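Local coordinates for protein haloacid dehalogenase-like hydrolase (Klebsiella pneumoniae subsp. pneumoniae, PDB 3PGV) that is probably a magnesium-dependent phosphatase of the Cof family within the haloacid dehalogenase superfamily, and holds a calcium ion at its metal site in this crystal, at residues T83-R88 with G234-E239; D109-V114 with T122-E127. All coordinates share one frame; numbering follows the deposited sequence.

From the N terminus the chain first reaches T83-R88, the turn joining two neighbouring strands of the eight-stranded core sheet. It then enters the cap, where D109-V114 and T122-E127 come together in interaction 2 and close a short loop with seven residues between the segments. Only after the rest of the cap does it return to the core and reach G234-E239, which completes interaction 1. The short loop therefore falls wholly within the long one, which has 145 residues between its segments. Although the two centres are 18 Å apart, the contacts touch: S84 packs on Y125, and R88 and E127 form a long, weak ion pair, linking the core turn to the cap strand.

Interaction 1: T83-R88 with G234-E239; sequences TSNGAR and GMNDAE
N85 and N236 meet through a single amide-to-amide hydrogen bond. ND2 of N236 lies 2.8 Å from OD1 of N85, and the N-H...O angle of 165° shows that the bond is nearly straight. The acceptor lies close to the amide plane of N236, whereas the donor is tilted somewhat from the carbonyl plane of N85. The two amides do not stack, because their planes are 80° apart. A chi1 of 54° swings CG of N236, and with it ND2, toward N85. CB of N236 is itself 3.4 Å from N85 OD1.

The contact is close only at this point. The CA atoms of N85 and N236 remain 6.8 Å apart, and the segments bury just 81 Å² between them. Beyond the amides lie a buffer molecule and a glycerol, both probably from the crystallisation liquor.

D237 OD2 accepts the backbone N of G234 at 3.0 Å and also that of D233, a calcium ligand, while OD1 pairs with K210. This GMND sequence belongs to the last conserved acidic motif of the HAD core. The weak bond from N85 ND2 to E202 of the cap is consistent with OD1 facing N236. ND2 of N236 donates both to N85 OD1 and to a sulfonate oxygen of the buffer, so it could likewise meet an anionic group near the metal site.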
loop_
_atom_site.group_PDB
_atom_site.type_symbol
_atom_site.label_atom_id
_atom_site.label_comp_id
_atom_site.label_asym_id
_atom_site.label_seq_id
_atom_site.Cartn_x
_atom_site.Cartn_y
_atom_site.Cartn_z
ATOM N N THR A 83 1.287 4.376 -4.569
ATOM C CA THR A 83 1.383 2.946 -4.906
ATOM C C THR A 83 2.703 2.342 -4.405
ATOM O O THR A 83 3.545 3.068 -3.875
ATOM C CB THR A 83 1.161 2.715 -6.400
ATOM O OG1 THR A 83 2.174 3.404 -7.143
ATOM C CG2 THR A 83 -0.241 3.132 -6.861
ATOM N N SER A 84 2.856 1.005 -4.524
ATOM C CA SER A 84 4.036 0.266 -4.026
ATOM C C SER A 84 4.413 0.687 -2.586
ATOM O O SER A 84 5.596 0.836 -2.263
ATOM C CB SER A 84 5.224 0.418 -4.978
ATOM O OG SER A 84 5.000 -0.257 -6.205
ATOM N N ASN A 85 3.377 0.877 -1.726
ATOM C CA ASN A 85 3.518 1.227 -0.304
ATOM C C ASN A 85 4.301 2.503 -0.076
ATOM O O ASN A 85 5.059 2.591 0.875
ATOM C CB ASN A 85 4.118 0.068 0.486
ATOM C CG ASN A 85 3.239 -1.136 0.519
ATOM O OD1 ASN A 85 2.089 -1.078 0.942
ATOM N ND2 ASN A 85 3.789 -2.270 0.162
ATOM N N GLY A 86 4.096 3.496 -0.940
ATOM C CA GLY A 86 4.746 4.797 -0.797
ATOM C C GLY A 86 5.995 4.988 -1.630
ATOM O O GLY A 86 6.581 6.062 -1.608
ATOM N N ALA A 87 6.425 3.953 -2.371
ATOM C CA ALA A 87 7.615 4.075 -3.222
ATOM C C ALA A 87 7.322 4.952 -4.440
ATOM O O ALA A 87 8.239 5.526 -5.018
ATOM C CB ALA A 87 8.094 2.702 -3.658
ATOM N N ARG A 88 6.025 5.097 -4.800
ATOM C CA ARG A 88 5.610 5.910 -5.934
ATOM C C ARG A 88 4.447 6.825 -5.547
ATOM O O ARG A 88 3.570 6.428 -4.777
ATOM C CB ARG A 88 5.161 5.007 -7.120
ATOM C CG ARG A 88 6.247 4.094 -7.711
ATOM C CD ARG A 88 7.244 4.861 -8.536
ATOM N NE ARG A 88 8.113 3.979 -9.322
ATOM C CZ ARG A 88 9.236 3.433 -8.858
ATOM N NH1 ARG A 88 9.601 3.622 -7.593
ATOM N NH2 ARG A 88 9.982 2.668 -9.642
ATOM N N GLY A 234 -3.916 -3.264 7.290
ATOM C CA GLY A 234 -2.703 -4.074 7.258
ATOM C C GLY A 234 -1.493 -3.432 7.912
ATOM O O GLY A 234 -1.503 -2.234 8.231
HETATM N N MSE A 235 -0.424 -4.223 8.092
HETATM C CA MSE A 235 0.823 -3.744 8.680
HETATM C C MSE A 235 1.459 -2.654 7.820
HETATM O O MSE A 235 2.089 -1.745 8.356
HETATM C CB MSE A 235 1.803 -4.910 8.904
HETATM C CG MSE A 235 1.403 -5.823 10.069
HETATM SE SE MSE A 235 1.289 -4.845 11.756
HETATM C CE MSE A 235 3.201 -4.290 11.927
ATOM N N ASN A 236 1.231 -2.701 6.477
ATOM C CA ASN A 236 1.733 -1.664 5.561
ATOM C C ASN A 236 0.935 -0.336 5.686
ATOM O O ASN A 236 1.285 0.659 5.034
ATOM C CB ASN A 236 1.769 -2.169 4.119
ATOM C CG ASN A 236 0.446 -2.727 3.609
ATOM O OD1 ASN A 236 -0.374 -3.260 4.360
ATOM N ND2 ASN A 236 0.257 -2.683 2.316
ATOM N N ASP A 237 -0.060 -0.294 6.622
ATOM C CA ASP A 237 -0.824 0.935 6.935
ATOM C C ASP A 237 -0.434 1.508 8.315
ATOM O O ASP A 237 -0.885 2.592 8.670
ATOM C CB ASP A 237 -2.340 0.652 6.901
ATOM C CG ASP A 237 -2.835 0.152 5.564
ATOM O OD1 ASP A 237 -2.513 0.781 4.545
ATOM O OD2 ASP A 237 -3.599 -0.842 5.546
ATOM N N ALA A 238 0.353 0.743 9.108
ATOM C CA ALA A 238 0.701 1.096 10.489
ATOM C C ALA A 238 1.301 2.512 10.622
ATOM O O ALA A 238 0.805 3.307 11.431
ATOM C CB ALA A 238 1.641 0.052 11.078
ATOM N N GLU A 239 2.319 2.854 9.785
ATOM C CA GLU A 239 2.933 4.198 9.824
ATOM C C GLU A 239 1.912 5.275 9.438
ATOM O O GLU A 239 1.788 6.280 10.132
ATOM C CB GLU A 239 4.189 4.290 8.912
ATOM C CG GLU A 239 5.285 3.277 9.232
ATOM C CD GLU A 239 5.103 1.895 8.614
ATOM O OE1 GLU A 239 4.109 1.689 7.877
ATOM O OE2 GLU A 239 5.972 1.025 8.847
#

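Interaction 2: D109-V114 with T122-E127; sequences DLFEIV and TNVYRE
In the alpha/beta cap domain, the D109-V114 segment, which continues from helix 104-110, packs through L110, F111 and V114 on T122 and V124 of strand 121-126. The apolar part lies between F111 and V124. The CA-CB bond of F111 leads away from the strand, but chi1 of -68° sets CG beside the backbone N and the ring returns to the valine. CE1 of F111 is 3.6 Å from CG1 of V124, and CD1 of F111 is 3.7 Å from CG2 of V124, so both methyls bear on the ring; the side chains cross at about a right angle.

T122 divides its two branches between different neighbours. Its CG2 is 3.6 Å from the carbonyl O of L110, while OG1 is turned toward V114, whose CG2 lies 3.7 Å away. Such an alpha/beta cap, here a six-stranded sheet with helices packed on it, is characteristic of the Cof branch of the HAD fold; F111 also touches I163 of the adjoining strand, and L110 touches M183 and W187 of helix 173-187.

No direct hydrogen bond joins the segments, and two waters bridge them instead. Water 1 donates to OG1 of T122 at 2.7 Å and to the O of L110, and accepts the N-H of V114 at 3.0 Å. Water 2 accepts from OG1 of T122 at 2.9 Å and donates to the O of V114 at 2.6 Å. Beside them, Y153 OH bonds the carbonyl O of F111.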
loop_
_atom_site.group_PDB
_atom_site.type_symbol
_atom_site.label_atom_id
_atom_site.label_comp_id
_atom_site.label_asym_id
_atom_site.label_seq_id
_atom_site.Cartn_x
_atom_site.Cartn_y
_atom_site.Cartn_z
ATOM N N ASP A 109 20.612 -8.240 -3.284
ATOM C CA ASP A 109 20.554 -9.307 -2.280
ATOM C C ASP A 109 19.147 -9.861 -2.128
ATOM O O ASP A 109 18.980 -11.070 -2.037
ATOM C CB ASP A 109 21.095 -8.820 -0.922
ATOM C CG ASP A 109 22.601 -8.549 -0.916
ATOM O OD1 ASP A 109 23.316 -9.136 -1.763
ATOM O OD2 ASP A 109 23.063 -7.787 -0.038
ATOM N N LEU A 110 18.129 -8.978 -2.115
ATOM C CA LEU A 110 16.718 -9.382 -1.999
ATOM C C LEU A 110 16.290 -10.278 -3.140
ATOM O O LEU A 110 15.448 -11.163 -2.946
ATOM C CB LEU A 110 15.802 -8.149 -1.938
ATOM C CG LEU A 110 15.831 -7.355 -0.622
ATOM C CD1 LEU A 110 15.059 -6.054 -0.762
ATOM C CD2 LEU A 110 15.273 -8.182 0.533
ATOM N N PHE A 111 16.887 -10.076 -4.345
ATOM C CA PHE A 111 16.570 -10.885 -5.537
ATOM C C PHE A 111 16.883 -12.368 -5.327
ATOM O O PHE A 111 16.278 -13.219 -5.980
ATOM C CB PHE A 111 17.357 -10.383 -6.749
ATOM C CG PHE A 111 16.981 -9.026 -7.288
ATOM C CD1 PHE A 111 15.836 -8.371 -6.842
ATOM C CD2 PHE A 111 17.719 -8.437 -8.309
ATOM C CE1 PHE A 111 15.491 -7.113 -7.343
ATOM C CE2 PHE A 111 17.367 -7.182 -8.815
ATOM C CZ PHE A 111 16.250 -6.531 -8.331
ATOM N N GLU A 112 17.852 -12.677 -4.434
ATOM C CA GLU A 112 18.412 -14.014 -4.297
ATOM C C GLU A 112 18.398 -14.552 -2.871
ATOM O O GLU A 112 18.792 -15.694 -2.659
ATOM C CB GLU A 112 19.862 -14.023 -4.852
ATOM C CG GLU A 112 19.947 -13.704 -6.347
ATOM C CD GLU A 112 19.117 -14.639 -7.217
ATOM O OE1 GLU A 112 19.197 -15.871 -7.009
ATOM O OE2 GLU A 112 18.383 -14.139 -8.099
ATOM N N ILE A 113 17.972 -13.733 -1.883
ATOM C CA ILE A 113 18.043 -14.114 -0.464
ATOM C C ILE A 113 17.385 -15.475 -0.158
ATOM O O ILE A 113 17.927 -16.255 0.635
ATOM C CB ILE A 113 17.577 -12.963 0.491
ATOM C CG1 ILE A 113 18.000 -13.248 1.957
ATOM C CG2 ILE A 113 16.063 -12.687 0.366
ATOM C CD1 ILE A 113 17.817 -12.044 2.968
ATOM N N VAL A 114 16.257 -15.786 -0.829
ATOM C CA VAL A 114 15.555 -17.062 -0.613
ATOM C C VAL A 114 15.287 -17.778 -1.932
ATOM O O VAL A 114 14.230 -18.371 -2.106
ATOM C CB VAL A 114 14.263 -16.890 0.236
ATOM C CG1 VAL A 114 14.599 -16.682 1.706
ATOM C CG2 VAL A 114 13.407 -15.744 -0.292
ATOM N N THR A 122 9.887 -15.208 -4.797
ATOM C CA THR A 122 10.378 -13.829 -4.725
ATOM C C THR A 122 9.797 -12.995 -5.875
ATOM O O THR A 122 9.960 -13.351 -7.049
ATOM C CB THR A 122 11.907 -13.793 -4.700
ATOM O OG1 THR A 122 12.371 -14.589 -3.609
ATOM C CG2 THR A 122 12.467 -12.347 -4.586
ATOM N N ASN A 123 9.122 -11.886 -5.533
ATOM C CA ASN A 123 8.517 -11.000 -6.521
ATOM C C ASN A 123 9.190 -9.653 -6.493
ATOM O O ASN A 123 9.593 -9.186 -5.427
ATOM C CB ASN A 123 7.025 -10.841 -6.269
ATOM C CG ASN A 123 6.248 -12.111 -6.333
ATOM O OD1 ASN A 123 5.620 -12.417 -7.328
ATOM N ND2 ASN A 123 6.211 -12.846 -5.237
ATOM N N VAL A 124 9.309 -9.014 -7.662
ATOM C CA VAL A 124 9.982 -7.722 -7.783
ATOM C C VAL A 124 9.148 -6.764 -8.654
ATOM O O VAL A 124 8.720 -7.143 -9.749
ATOM C CB VAL A 124 11.419 -7.906 -8.383
ATOM C CG1 VAL A 124 12.110 -6.567 -8.573
ATOM C CG2 VAL A 124 12.265 -8.836 -7.523
ATOM N N TYR A 125 8.951 -5.516 -8.188
ATOM C CA TYR A 125 8.406 -4.460 -9.043
ATOM C C TYR A 125 9.544 -3.560 -9.471
ATOM O O TYR A 125 10.102 -2.844 -8.640
ATOM C CB TYR A 125 7.322 -3.634 -8.331
ATOM C CG TYR A 125 5.985 -4.337 -8.174
ATOM C CD1 TYR A 125 5.691 -5.497 -8.895
ATOM C CD2 TYR A 125 4.983 -3.800 -7.366
ATOM C CE1 TYR A 125 4.470 -6.148 -8.748
ATOM C CE2 TYR A 125 3.759 -4.440 -7.209
ATOM C CZ TYR A 125 3.500 -5.612 -7.906
ATOM O OH TYR A 125 2.278 -6.243 -7.756
ATOM N N ARG A 126 9.999 -3.710 -10.727
ATOM C CA ARG A 126 11.034 -2.864 -11.299
ATOM C C ARG A 126 10.392 -1.948 -12.297
ATOM O O ARG A 126 9.927 -2.414 -13.351
ATOM C CB ARG A 126 12.116 -3.707 -11.982
ATOM C CG ARG A 126 13.245 -2.863 -12.536
ATOM C CD ARG A 126 14.321 -3.693 -13.192
ATOM N NE ARG A 126 15.469 -2.867 -13.550
ATOM C CZ ARG A 126 15.525 -2.109 -14.640
ATOM N NH1 ARG A 126 14.512 -2.088 -15.493
ATOM N NH2 ARG A 126 16.593 -1.365 -14.881
ATOM N N GLU A 127 10.308 -0.641 -11.965
ATOM C CA GLU A 127 9.628 0.353 -12.811
ATOM C C GLU A 127 8.204 -0.126 -13.135
ATOM O O GLU A 127 7.446 -0.414 -12.216
ATOM C CB GLU A 127 10.438 0.660 -14.104
ATOM C CG GLU A 127 11.882 1.111 -13.859
ATOM C CD GLU A 127 12.071 2.449 -13.159
ATOM O OE1 GLU A 127 11.066 3.038 -12.696
ATOM O OE2 GLU A 127 13.234 2.899 -13.063
HETATM O O HOH W 1 14.934 -14.080 -2.911
HETATM O O HOH W 2 12.129 -17.472 -3.294
#